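Local coordinates for protein CDA peptide synthetase I (Streptomyces coelicolor, PDB 5DU9) that belongs to the condensation-domain family of peptide synthetases, in the CoA-dependent acyltransferase clan, and holds (2S)-2-amino-N-butyl-propanamide in a pocket, at residues 274-279 with 286-291; 268-273 with 323-328; 215-220 with 312-317; 349-352 with 358-361. The protein carries 1 engineered substitution. One frame throughout, in Å; residues are numbered along the deposited sequence.

Interaction 1. Residues 274-279 with 286-291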
loop_
_atom_site.group_PDB
_atom_site.type_symbol
_atom_site.label_atom_id
_atom_site.label_comp_id
_atom_site.label_asym_id
_atom_site.label_seq_id
_atom_site.Cartn_x
_atom_site.Cartn_y
_atom_site.Cartn_z
ATOM N N GLY A 274 16.956 7.368 4.821
ATOM C CA GLY A 274 17.733 7.079 3.630
ATOM C C GLY A 274 17.181 7.761 2.393
ATOM O O GLY A 274 17.936 8.300 1.589
ATOM N N VAL A 275 15.861 7.736 2.232
ATOM C CA VAL A 275 15.235 8.436 1.118
ATOM C C VAL A 275 15.471 9.942 1.250
ATOM O O VAL A 275 15.816 10.603 0.278
ATOM C CB VAL A 275 13.720 8.141 1.030
ATOM C CG1 VAL A 275 13.086 8.935 -0.105
ATOM C CG2 VAL A 275 13.477 6.659 0.819
ATOM N N ALA A 276 15.299 10.480 2.453
ATOM C CA ALA A 276 15.526 11.904 2.682
ATOM C C ALA A 276 16.959 12.296 2.332
ATOM O O ALA A 276 17.194 13.307 1.676
ATOM C CB ALA A 276 15.218 12.265 4.127
ATOM N N ALA A 277 17.915 11.487 2.778
ATOM C CA ALA A 277 19.324 11.732 2.498
ATOM C C ALA A 277 19.615 11.634 1.004
ATOM O O ALA A 277 20.384 12.424 0.456
ATOM C CB ALA A 277 20.189 10.747 3.271
ATOM N N PHE A 278 18.993 10.657 0.352
ATOM C CA PHE A 278 19.140 10.464 -1.089
ATOM C C PHE A 278 18.631 11.678 -1.866
ATOM O O PHE A 278 19.292 12.163 -2.787
ATOM C CB PHE A 278 18.391 9.200 -1.522
ATOM C CG PHE A 278 18.480 8.908 -2.995
ATOM C CD1 PHE A 278 19.660 8.448 -3.555
ATOM C CD2 PHE A 278 17.377 9.074 -3.814
ATOM C CE1 PHE A 278 19.744 8.169 -4.907
ATOM C CE2 PHE A 278 17.454 8.798 -5.170
ATOM C CZ PHE A 278 18.642 8.346 -5.715
ATOM N N LEU A 279 17.455 12.169 -1.490
ATOM C CA LEU A 279 16.885 13.343 -2.135
ATOM C C LEU A 279 17.771 14.557 -1.898
ATOM O O LEU A 279 18.027 15.331 -2.814
ATOM C CB LEU A 279 15.470 13.617 -1.621
ATOM C CG LEU A 279 14.412 12.567 -1.963
ATOM C CD1 LEU A 279 13.072 12.975 -1.374
ATOM C CD2 LEU A 279 14.297 12.343 -3.458
ATOM N N ARG A 286 17.980 21.762 0.933
ATOM C CA ARG A 286 17.955 21.788 2.395
ATOM C C ARG A 286 16.717 21.088 2.938
ATOM O O ARG A 286 16.806 20.190 3.778
ATOM C CB ARG A 286 18.001 23.246 2.885
ATOM C CG ARG A 286 17.696 23.484 4.377
ATOM C CD ARG A 286 18.862 23.148 5.298
ATOM N NE ARG A 286 20.133 23.650 4.784
ATOM C CZ ARG A 286 20.606 24.878 4.980
ATOM N NH1 ARG A 286 19.927 25.763 5.700
ATOM N NH2 ARG A 286 21.773 25.221 4.455
ATOM N N ASP A 287 15.556 21.521 2.462
ATOM C CA ASP A 287 14.295 20.997 2.953
ATOM C C ASP A 287 13.737 19.982 1.973
ATOM O O ASP A 287 13.492 20.291 0.808
ATOM C CB ASP A 287 13.294 22.125 3.196
ATOM C CG ASP A 287 13.332 22.633 4.628
ATOM O OD1 ASP A 287 12.510 22.170 5.447
ATOM O OD2 ASP A 287 14.190 23.486 4.938
ATOM N N VAL A 288 13.558 18.761 2.462
ATOM C CA VAL A 288 13.043 17.675 1.647
ATOM C C VAL A 288 11.690 17.236 2.181
ATOM O O VAL A 288 11.437 17.269 3.390
ATOM C CB VAL A 288 14.016 16.478 1.609
ATOM C CG1 VAL A 288 15.332 16.893 0.964
ATOM C CG2 VAL A 288 14.255 15.928 3.004
ATOM N N VAL A 289 10.817 16.846 1.262
ATOM C CA VAL A 289 9.515 16.303 1.614
ATOM C C VAL A 289 9.408 14.877 1.102
ATOM O O VAL A 289 9.742 14.598 -0.051
ATOM C CB VAL A 289 8.371 17.149 1.026
ATOM C CG1 VAL A 289 7.017 16.582 1.427
ATOM C CG2 VAL A 289 8.498 18.592 1.484
ATOM N N VAL A 290 8.976 13.980 1.979
ATOM C CA VAL A 290 8.531 12.665 1.557
ATOM C C VAL A 290 7.124 12.479 2.088
ATOM O O VAL A 290 6.729 13.131 3.053
ATOM C CB VAL A 290 9.457 11.543 2.056
ATOM C CG1 VAL A 290 10.868 11.745 1.504
ATOM C CG2 VAL A 290 9.479 11.483 3.566
ATOM N N SER A 291 6.359 11.610 1.441
ATOM C CA SER A 291 5.004 11.316 1.883
ATOM C C SER A 291 4.969 9.941 2.520
ATOM O O SER A 291 5.571 8.992 2.012
ATOM C CB SER A 291 4.018 11.396 0.713
ATOM O OG SER A 291 3.980 12.706 0.156
#
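A helix laid against the strand that follows it in the chain brings Val275, Ala276 and Leu279 of helix 267-283 onto Val288 and Val290 of strand 287-294. The short axes approach to 8.5 Å and run at 136° to each other, so the chain comes back roughly, but not strictly, antiparallel. Val288 and Val290 both send their side chains up to the helix, with Val289 between them turned the other way. Leu279 spans the two: its CB rests on Val288 CG1, and its CD1 reaches Val290 CG1 at 3.8 Å. Val275 CG1 approaches the same Val290 CG1 at 3.9 Å, so one methyl meets both helix residues, which lie a turn apart and come to it from the same side. Further back along the strand, Ala276 CB meets Val288 CG2 at 4.0 Å. Its small methyl suits the place where the backbones come closest, the CA atoms of Ala276 and Val288 being 6.4 Å apart. Val364 and Phe428 extend the apolar surroundings of Val275. Contacts between aliphatic carbons, with Leu279 CD1 also lying against Val289 O, imply cohesion by burial and shape, without a directional bond across the interface.

Interaction 2. Residues 268-273 with 323-328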
loop_
_atom_site.group_PDB
_atom_site.type_symbol
_atom_site.label_atom_id
_atom_site.label_comp_id
_atom_site.label_asym_id
_atom_site.label_seq_id
_atom_site.Cartn_x
_atom_site.Cartn_y
_atom_site.Cartn_z
ATOM N N ALA A 268 12.211 0.972 9.553
ATOM C CA ALA A 268 11.448 1.752 8.571
ATOM C C ALA A 268 11.844 3.226 8.644
ATOM O O ALA A 268 11.856 3.930 7.630
ATOM C CB ALA A 268 9.948 1.589 8.799
ATOM N N ARG A 269 12.176 3.691 9.845
ATOM C CA ARG A 269 12.650 5.065 10.026
ATOM C C ARG A 269 14.012 5.247 9.362
ATOM O O ARG A 269 14.312 6.311 8.814
ATOM C CB ARG A 269 12.742 5.427 11.512
ATOM C CG ARG A 269 11.417 5.342 12.265
ATOM C CD ARG A 269 10.449 6.411 11.793
ATOM N NE ARG A 269 9.158 6.335 12.478
ATOM C CZ ARG A 269 8.878 6.924 13.637
ATOM N NH1 ARG A 269 9.800 7.622 14.285
ATOM N NH2 ARG A 269 7.667 6.789 14.164
ATOM N N VAL A 270 14.841 4.211 9.425
ATOM C CA VAL A 270 16.144 4.238 8.768
ATOM C C VAL A 270 15.951 4.366 7.258
ATOM O O VAL A 270 16.661 5.112 6.588
ATOM C CB VAL A 270 16.972 2.974 9.097
ATOM C CG1 VAL A 270 18.278 2.942 8.301
ATOM C CG2 VAL A 270 17.260 2.908 10.592
ATOM N N VAL A 271 14.979 3.641 6.718
ATOM C CA VAL A 271 14.699 3.720 5.288
ATOM C C VAL A 271 14.202 5.112 4.899
ATOM O O VAL A 271 14.650 5.680 3.905
ATOM C CB VAL A 271 13.672 2.649 4.871
ATOM C CG1 VAL A 271 13.237 2.826 3.422
ATOM C CG2 VAL A 271 14.261 1.266 5.070
ATOM N N ILE A 272 13.271 5.658 5.674
ATOM C CA ILE A 272 12.764 6.996 5.399
ATOM C C ILE A 272 13.912 8.007 5.433
ATOM O O ILE A 272 14.024 8.859 4.550
ATOM C CB ILE A 272 11.660 7.390 6.407
ATOM C CG1 ILE A 272 10.414 6.546 6.160
ATOM C CG2 ILE A 272 11.298 8.861 6.276
ATOM C CD1 ILE A 272 9.397 6.586 7.293
ATOM N N ALA A 273 14.770 7.908 6.442
ATOM C CA ALA A 273 15.941 8.779 6.522
ATOM C C ALA A 273 16.836 8.604 5.295
ATOM O O ALA A 273 17.401 9.572 4.782
ATOM C CB ALA A 273 16.726 8.499 7.797
ATOM N N GLU A 323 25.622 17.219 8.674
ATOM C CA GLU A 323 24.910 16.287 9.540
ATOM C C GLU A 323 25.250 14.839 9.192
ATOM O O GLU A 323 25.471 14.502 8.033
ATOM C CB GLU A 323 23.399 16.508 9.442
ATOM C CG GLU A 323 22.936 17.793 10.109
ATOM C CD GLU A 323 21.432 17.987 10.042
ATOM O OE1 GLU A 323 20.793 17.419 9.131
ATOM O OE2 GLU A 323 20.890 18.709 10.905
ATOM N N SER A 324 25.288 13.993 10.216
ATOM C CA SER A 324 25.500 12.562 10.024
ATOM C C SER A 324 24.211 11.874 9.602
ATOM O O SER A 324 23.132 12.434 9.745
ATOM C CB SER A 324 26.006 11.919 11.309
ATOM O OG SER A 324 24.991 11.957 12.295
ATOM N N PHE A 325 24.315 10.641 9.116
ATOM C CA PHE A 325 23.116 9.890 8.783
ATOM C C PHE A 325 22.305 9.642 10.053
ATOM O O PHE A 325 21.082 9.721 10.040
ATOM C CB PHE A 325 23.455 8.568 8.090
ATOM C CG PHE A 325 22.240 7.770 7.694
ATOM C CD1 PHE A 325 21.255 8.333 6.899
ATOM C CD2 PHE A 325 22.087 6.464 8.113
ATOM C CE1 PHE A 325 20.137 7.609 6.536
ATOM C CE2 PHE A 325 20.970 5.733 7.759
ATOM C CZ PHE A 325 19.994 6.306 6.964
ATOM N N ALA A 326 22.991 9.373 11.158
ATOM C CA ALA A 326 22.305 9.188 12.437
ATOM C C ALA A 326 21.511 10.433 12.818
ATOM O O ALA A 326 20.429 10.336 13.395
ATOM C CB ALA A 326 23.301 8.842 13.539
ATOM N N ARG A 327 22.042 11.604 12.490
ATOM C CA ARG A 327 21.333 12.844 12.781
ATOM C C ARG A 327 20.080 12.970 11.924
ATOM O O ARG A 327 19.057 13.474 12.383
ATOM C CB ARG A 327 22.232 14.060 12.562
ATOM C CG ARG A 327 21.562 15.388 12.907
ATOM C CD ARG A 327 21.276 15.499 14.403
ATOM N NE ARG A 327 20.637 16.764 14.760
ATOM C CZ ARG A 327 19.326 16.987 14.708
ATOM N NH1 ARG A 327 18.493 16.035 14.303
ATOM N NH2 ARG A 327 18.845 18.172 15.055
ATOM N N VAL A 328 20.152 12.522 10.676
ATOM C CA VAL A 328 18.977 12.556 9.811
ATOM C C VAL A 328 17.909 11.600 10.335
ATOM O O VAL A 328 16.719 11.906 10.277
ATOM C CB VAL A 328 19.334 12.205 8.355
ATOM C CG1 VAL A 328 18.085 12.202 7.477
ATOM C CG2 VAL A 328 20.347 13.206 7.812
#
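The backbones draw nearest where the CA atoms of Ala273 and Val328 stand 5.9 Å apart, a close approach for two helices, consistent with the small side chain of Ala273. Phe325, at the start of helix 325-341, and Ala273 share the largest part of the contact. With CG anti to the backbone N (chi1 -179°), the Phe325 ring swings across to helix 267-283 and presents its rim there. CE1 meets Ala273 CB at 3.7 Å and lies equally near the carbonyl carbon of the same residue, while CZ comes to 3.6 Å from Val270 O. Both backbone atoms sit near the plane of the ring, so the aromatic edge runs into the peptide surface of one helical turn. Val270 adds a branch at the far end of the ring, CG1 to CE2 at 3.9 Å, the two side chains crossing at about a right angle. One turn further along the second helix, Val328 CG1 touches Ala273 CB at 4.0 Å, so the alanine methyl meets both the aromatic edge and a valine branch. The helix that carries Phe325 is well begun: Ser324 is its N-cap, and Ser324 OG accepts from Arg327 N at 3.0 Å, with 145° at the hydrogen. Backbone bonds from Glu323, Phe325 and Ala326 to Val443, Ala441 and Pro439 tie this start to the C-terminal tail. Helices 267-283 and 325-341 thus pack together, with Ile272 reaching Val364 of strand 363-366, consistent with the alpha/beta layering of the chloramphenicol acetyltransferase-like fold of condensation domains.

Interaction 3. Residues 215-220 with 312-317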
loop_
_atom_site.group_PDB
_atom_site.type_symbol
_atom_site.label_atom_id
_atom_site.label_comp_id
_atom_site.label_asym_id
_atom_site.label_seq_id
_atom_site.Cartn_x
_atom_site.Cartn_y
_atom_site.Cartn_z
ATOM N N ALA A 215 -4.779 23.143 12.344
ATOM C CA ALA A 215 -3.835 24.209 12.648
ATOM C C ALA A 215 -2.396 23.707 12.587
ATOM O O ALA A 215 -1.509 24.395 12.074
ATOM C CB ALA A 215 -4.130 24.795 14.018
ATOM N N TYR A 216 -2.164 22.512 13.120
ATOM C CA TYR A 216 -0.828 21.924 13.105
ATOM C C TYR A 216 -0.303 21.779 11.684
ATOM O O TYR A 216 0.809 22.207 11.374
ATOM C CB TYR A 216 -0.821 20.552 13.782
ATOM C CG TYR A 216 0.483 19.803 13.595
ATOM C CD1 TYR A 216 1.595 20.105 14.368
ATOM C CD2 TYR A 216 0.603 18.799 12.640
ATOM C CE1 TYR A 216 2.789 19.430 14.199
ATOM C CE2 TYR A 216 1.793 18.113 12.464
ATOM C CZ TYR A 216 2.881 18.434 13.246
ATOM O OH TYR A 216 4.064 17.760 13.074
ATOM N N TRP A 217 -1.110 21.178 10.820
ATOM C CA TRP A 217 -0.658 20.852 9.475
ATOM C C TRP A 217 -0.529 22.084 8.587
ATOM O O TRP A 217 0.428 22.203 7.826
ATOM C CB TRP A 217 -1.600 19.835 8.834
ATOM C CG TRP A 217 -1.369 18.460 9.357
ATOM C CD1 TRP A 217 -2.209 17.722 10.141
ATOM C CD2 TRP A 217 -0.200 17.662 9.156
ATOM N NE1 TRP A 217 -1.636 16.507 10.430
ATOM C CE2 TRP A 217 -0.403 16.445 9.836
ATOM C CE3 TRP A 217 0.998 17.854 8.461
ATOM C CZ2 TRP A 217 0.545 15.431 9.845
ATOM C CZ3 TRP A 217 1.936 16.837 8.466
ATOM C CH2 TRP A 217 1.707 15.648 9.156
ATOM N N THR A 218 -1.481 23.004 8.682
ATOM C CA THR A 218 -1.409 24.213 7.871
ATOM C C THR A 218 -0.220 25.062 8.308
ATOM O O THR A 218 0.453 25.670 7.476
ATOM C CB THR A 218 -2.699 25.041 7.953
ATOM O OG1 THR A 218 -3.022 25.312 9.323
ATOM C CG2 THR A 218 -3.846 24.296 7.294
ATOM N N GLY A 219 0.048 25.079 9.609
ATOM C CA GLY A 219 1.165 25.839 10.148
ATOM C C GLY A 219 2.507 25.388 9.607
ATOM O O GLY A 219 3.394 26.210 9.369
ATOM N N LEU A 220 2.653 24.079 9.406
ATOM C CA LEU A 220 3.902 23.498 8.912
ATOM C C LEU A 220 4.208 23.855 7.461
ATOM O O LEU A 220 5.362 23.790 7.037
ATOM C CB LEU A 220 3.867 21.968 9.029
ATOM C CG LEU A 220 4.093 21.291 10.385
ATOM C CD1 LEU A 220 4.197 19.783 10.172
ATOM C CD2 LEU A 220 5.334 21.817 11.090
ATOM N N ARG A 312 -2.388 9.520 3.818
ATOM C CA ARG A 312 -1.026 9.849 3.408
ATOM C C ARG A 312 -0.701 11.260 3.855
ATOM O O ARG A 312 -1.434 12.191 3.542
ATOM C CB ARG A 312 -0.868 9.715 1.899
ATOM C CG ARG A 312 0.483 10.182 1.383
ATOM C CD ARG A 312 0.769 9.619 0.005
ATOM N NE ARG A 312 -0.344 9.839 -0.911
ATOM C CZ ARG A 312 -0.453 9.272 -2.107
ATOM N NH1 ARG A 312 0.487 8.442 -2.545
ATOM N NH2 ARG A 312 -1.508 9.530 -2.868
ATOM N N LEU A 313 0.398 11.413 4.589
ATOM C CA LEU A 313 0.756 12.710 5.146
ATOM C C LEU A 313 2.186 13.098 4.803
ATOM O O LEU A 313 3.046 12.234 4.648
ATOM C CB LEU A 313 0.558 12.707 6.658
ATOM C CG LEU A 313 -0.911 12.758 7.073
ATOM C CD1 LEU A 313 -1.067 12.354 8.527
ATOM C CD2 LEU A 313 -1.503 14.137 6.833
ATOM N N PRO A 314 2.433 14.407 4.679
ATOM C CA PRO A 314 3.750 14.906 4.279
ATOM C C PRO A 314 4.714 14.987 5.449
ATOM O O PRO A 314 4.382 15.552 6.490
ATOM C CB PRO A 314 3.435 16.295 3.739
ATOM C CG PRO A 314 2.294 16.747 4.584
ATOM C CD PRO A 314 1.474 15.512 4.865
ATOM N N LEU A 315 5.896 14.416 5.264
ATOM C CA LEU A 315 6.952 14.462 6.259
ATOM C C LEU A 315 8.016 15.433 5.780
ATOM O O LEU A 315 8.717 15.174 4.800
ATOM C CB LEU A 315 7.536 13.067 6.479
ATOM C CG LEU A 315 8.428 12.871 7.703
ATOM C CD1 LEU A 315 7.608 12.913 8.981
ATOM C CD2 LEU A 315 9.173 11.558 7.588
ATOM N N ARG A 316 8.115 16.570 6.457
ATOM C CA ARG A 316 9.055 17.600 6.070
ATOM C C ARG A 316 10.307 17.508 6.921
ATOM O O ARG A 316 10.233 17.475 8.153
ATOM C CB ARG A 316 8.420 18.972 6.203
ATOM C CG ARG A 316 9.204 20.034 5.510
ATOM C CD ARG A 316 8.402 21.303 5.430
ATOM N NE ARG A 316 8.935 22.194 4.419
ATOM C CZ ARG A 316 8.356 23.326 4.055
ATOM N NH1 ARG A 316 7.219 23.707 4.628
ATOM N NH2 ARG A 316 8.916 24.075 3.117
ATOM N N LEU A 317 11.449 17.469 6.244
ATOM C CA LEU A 317 12.732 17.183 6.874
ATOM C C LEU A 317 13.773 18.183 6.399
ATOM O O LEU A 317 13.945 18.374 5.197
ATOM C CB LEU A 317 13.189 15.760 6.536
ATOM C CG LEU A 317 12.144 14.664 6.746
ATOM C CD1 LEU A 317 12.493 13.403 5.976
ATOM C CD2 LEU A 317 12.005 14.366 8.225
#
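Trp217 lies with one face of its indole against Leu313 and the rim of its six-membered ring against Pro314. Leu313 CD2 stands 4.1 Å from the centroid of that ring, 21° off its normal, a CH-pi contact over the face. The other branch, CD1, on the same side but beyond the rim, touches CZ2 at 3.7 Å, the two side chains crossing at about a right angle. At the edge, CZ3 faces Pro314 O at 3.4 Å near the ring plane; Pro314 CD, 3.9 Å from CZ3, lies out of that plane on the Leu313 side. Tyr216 covers the opposite indole face with CE2, and Trp217 NE1 donates to His342 O, which fixes the ring's rotation. Arg316 works differently: extended from CG to NE, it carries NH1 to Leu220 O at 3.0 Å, a weak bond because the angle at hydrogen is only 128°. The stronger partner of this guanidinium is Asp223, in a salt bridge to NH2. Helix 208-220 thus rides over strand 311-318 at 47°, 10.9 Å away. Leu350 of helix 347-354 wedges against both Trp217 and Pro314, Leu339 of helix 325-341 also reaches the indole, and strand 287-294 pairs alongside.

Interaction 4. Residues 349-352 with 358-361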
loop_
_atom_site.group_PDB
_atom_site.type_symbol
_atom_site.label_atom_id
_atom_site.label_comp_id
_atom_site.label_asym_id
_atom_site.label_seq_id
_atom_site.Cartn_x
_atom_site.Cartn_y
_atom_site.Cartn_z
ATOM N N ASP A 349 -7.351 16.607 2.596
ATOM C CA ASP A 349 -7.919 17.829 3.158
ATOM C C ASP A 349 -6.855 18.916 3.275
ATOM O O ASP A 349 -7.115 20.086 2.978
ATOM C CB ASP A 349 -8.549 17.562 4.527
ATOM C CG ASP A 349 -9.853 16.794 4.433
ATOM O OD1 ASP A 349 -10.362 16.604 3.308
ATOM O OD2 ASP A 349 -10.377 16.390 5.490
ATOM N N LEU A 350 -5.656 18.535 3.707
ATOM C CA LEU A 350 -4.557 19.489 3.810
ATOM C C LEU A 350 -4.267 20.093 2.441
ATOM O O LEU A 350 -4.115 21.307 2.311
ATOM C CB LEU A 350 -3.302 18.821 4.376
ATOM C CG LEU A 350 -2.030 19.672 4.432
ATOM C CD1 LEU A 350 -2.251 20.936 5.256
ATOM C CD2 LEU A 350 -0.870 18.861 4.992
ATOM N N ASP A 351 -4.211 19.242 1.422
ATOM C CA ASP A 351 -3.958 19.702 0.059
ATOM C C ASP A 351 -5.027 20.674 -0.417
ATOM O O ASP A 351 -4.718 21.668 -1.073
ATOM C CB ASP A 351 -3.878 18.516 -0.902
ATOM C CG ASP A 351 -2.605 17.718 -0.742
ATOM O OD1 ASP A 351 -1.663 18.203 -0.076
ATOM O OD2 ASP A 351 -2.544 16.601 -1.295
ATOM N N ARG A 352 -6.283 20.391 -0.089
ATOM C CA ARG A 352 -7.385 21.246 -0.521
ATOM C C ARG A 352 -7.295 22.635 0.108
ATOM O O ARG A 352 -7.661 23.630 -0.516
ATOM C CB ARG A 352 -8.730 20.602 -0.176
ATOM N N GLY A 358 -0.885 20.914 -3.838
ATOM C CA GLY A 358 -0.755 20.446 -2.470
ATOM C C GLY A 358 0.701 20.267 -2.090
ATOM O O GLY A 358 1.588 20.872 -2.693
ATOM N N VAL A 359 0.945 19.435 -1.083
ATOM C CA VAL A 359 2.298 19.168 -0.619
ATOM C C VAL A 359 2.540 17.668 -0.567
ATOM O O VAL A 359 1.721 16.898 -0.060
ATOM C CB VAL A 359 2.560 19.804 0.763
ATOM C CG1 VAL A 359 2.660 21.321 0.629
ATOM C CG2 VAL A 359 1.473 19.417 1.760
ATOM N N SER A 360 3.676 17.258 -1.112
ATOM C CA SER A 360 4.011 15.847 -1.198
ATOM C C SER A 360 5.438 15.661 -1.663
ATOM O O SER A 360 6.060 16.578 -2.201
ATOM C CB SER A 360 3.071 15.126 -2.167
ATOM O OG SER A 360 3.243 15.615 -3.482
ATOM N N GLY A 361 5.946 14.458 -1.440
ATOM C CA GLY A 361 7.194 14.019 -2.027
ATOM C C GLY A 361 6.977 12.591 -2.466
ATOM O O GLY A 361 5.833 12.128 -2.499
HETATM O O HOH W 1 -0.337 15.682 -1.512
#
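Asp351 and Val359 make the polar part of this contact, in which helix 347-354 is joined to the loop leading out of it. Val359 N donates to Asp351 OD1 at 3.1 Å, and the bond is nearly straight, 167° at the hydrogen. The N-H does not lie in the carboxylate plane: it comes from above, 49° out of it. A chi1 of -73° places CG beside the backbone N of Asp351, turning the carboxylate across to the loop. A water bonded to Val359 O at 2.8 Å also lies next to Asp351 OD2, but that second separation is too short for an ordinary hydrogen bond, and the detail is doubtful.

Close van der Waals contact accompanies the bond. Gly358 brings its CA to 3.4 Å from Asp351 OD1, and having no side chain it lets the carboxylate settle right against the loop backbone. Its positive phi belongs to the bend that presents the next N-H.

The apolar part is smaller. Leu350 CD2 touches Val359 CG2 at 4.0 Å, the side chains crossing at about a right angle. Pro314 of strand 311-318 also reaches Val359 CG2, and Phe221 and Pro225 cover Val359 further.

The loop then moves on to Gly361, whose N is bonded to Ser291 OG. Chemically, a single carboxylate oxygen grips the loop through one backbone N-H while Leu350 lies against one valine branch: a nearly straight bond fixes the N-H of Val359, and apolar contacts hold its side chain.

Interactions 1 and 2 share helix 267-283 and are made by apolar side chains, with no polar bond between the segments, one laying the helix on a strand, the other on a helix; both are buried. Interaction 3 uses strand 311-318, the partner of strand 287-294 in a two-stranded antiparallel sheet, which links it to interaction 1. Its aromatic core is buried, but its arginine end reaches an exposed residue. Interaction 4, also buried though Asp351 is partly exposed, has the one straight hydrogen bond; it lies against interaction 3 and meets interaction 1 where Ser360 packs on Val289 CG1. Interactions 2 and 4 do not touch. Polar chemistry thus gathers in interactions 3 and 4, nearer the bound ligand than interaction 1.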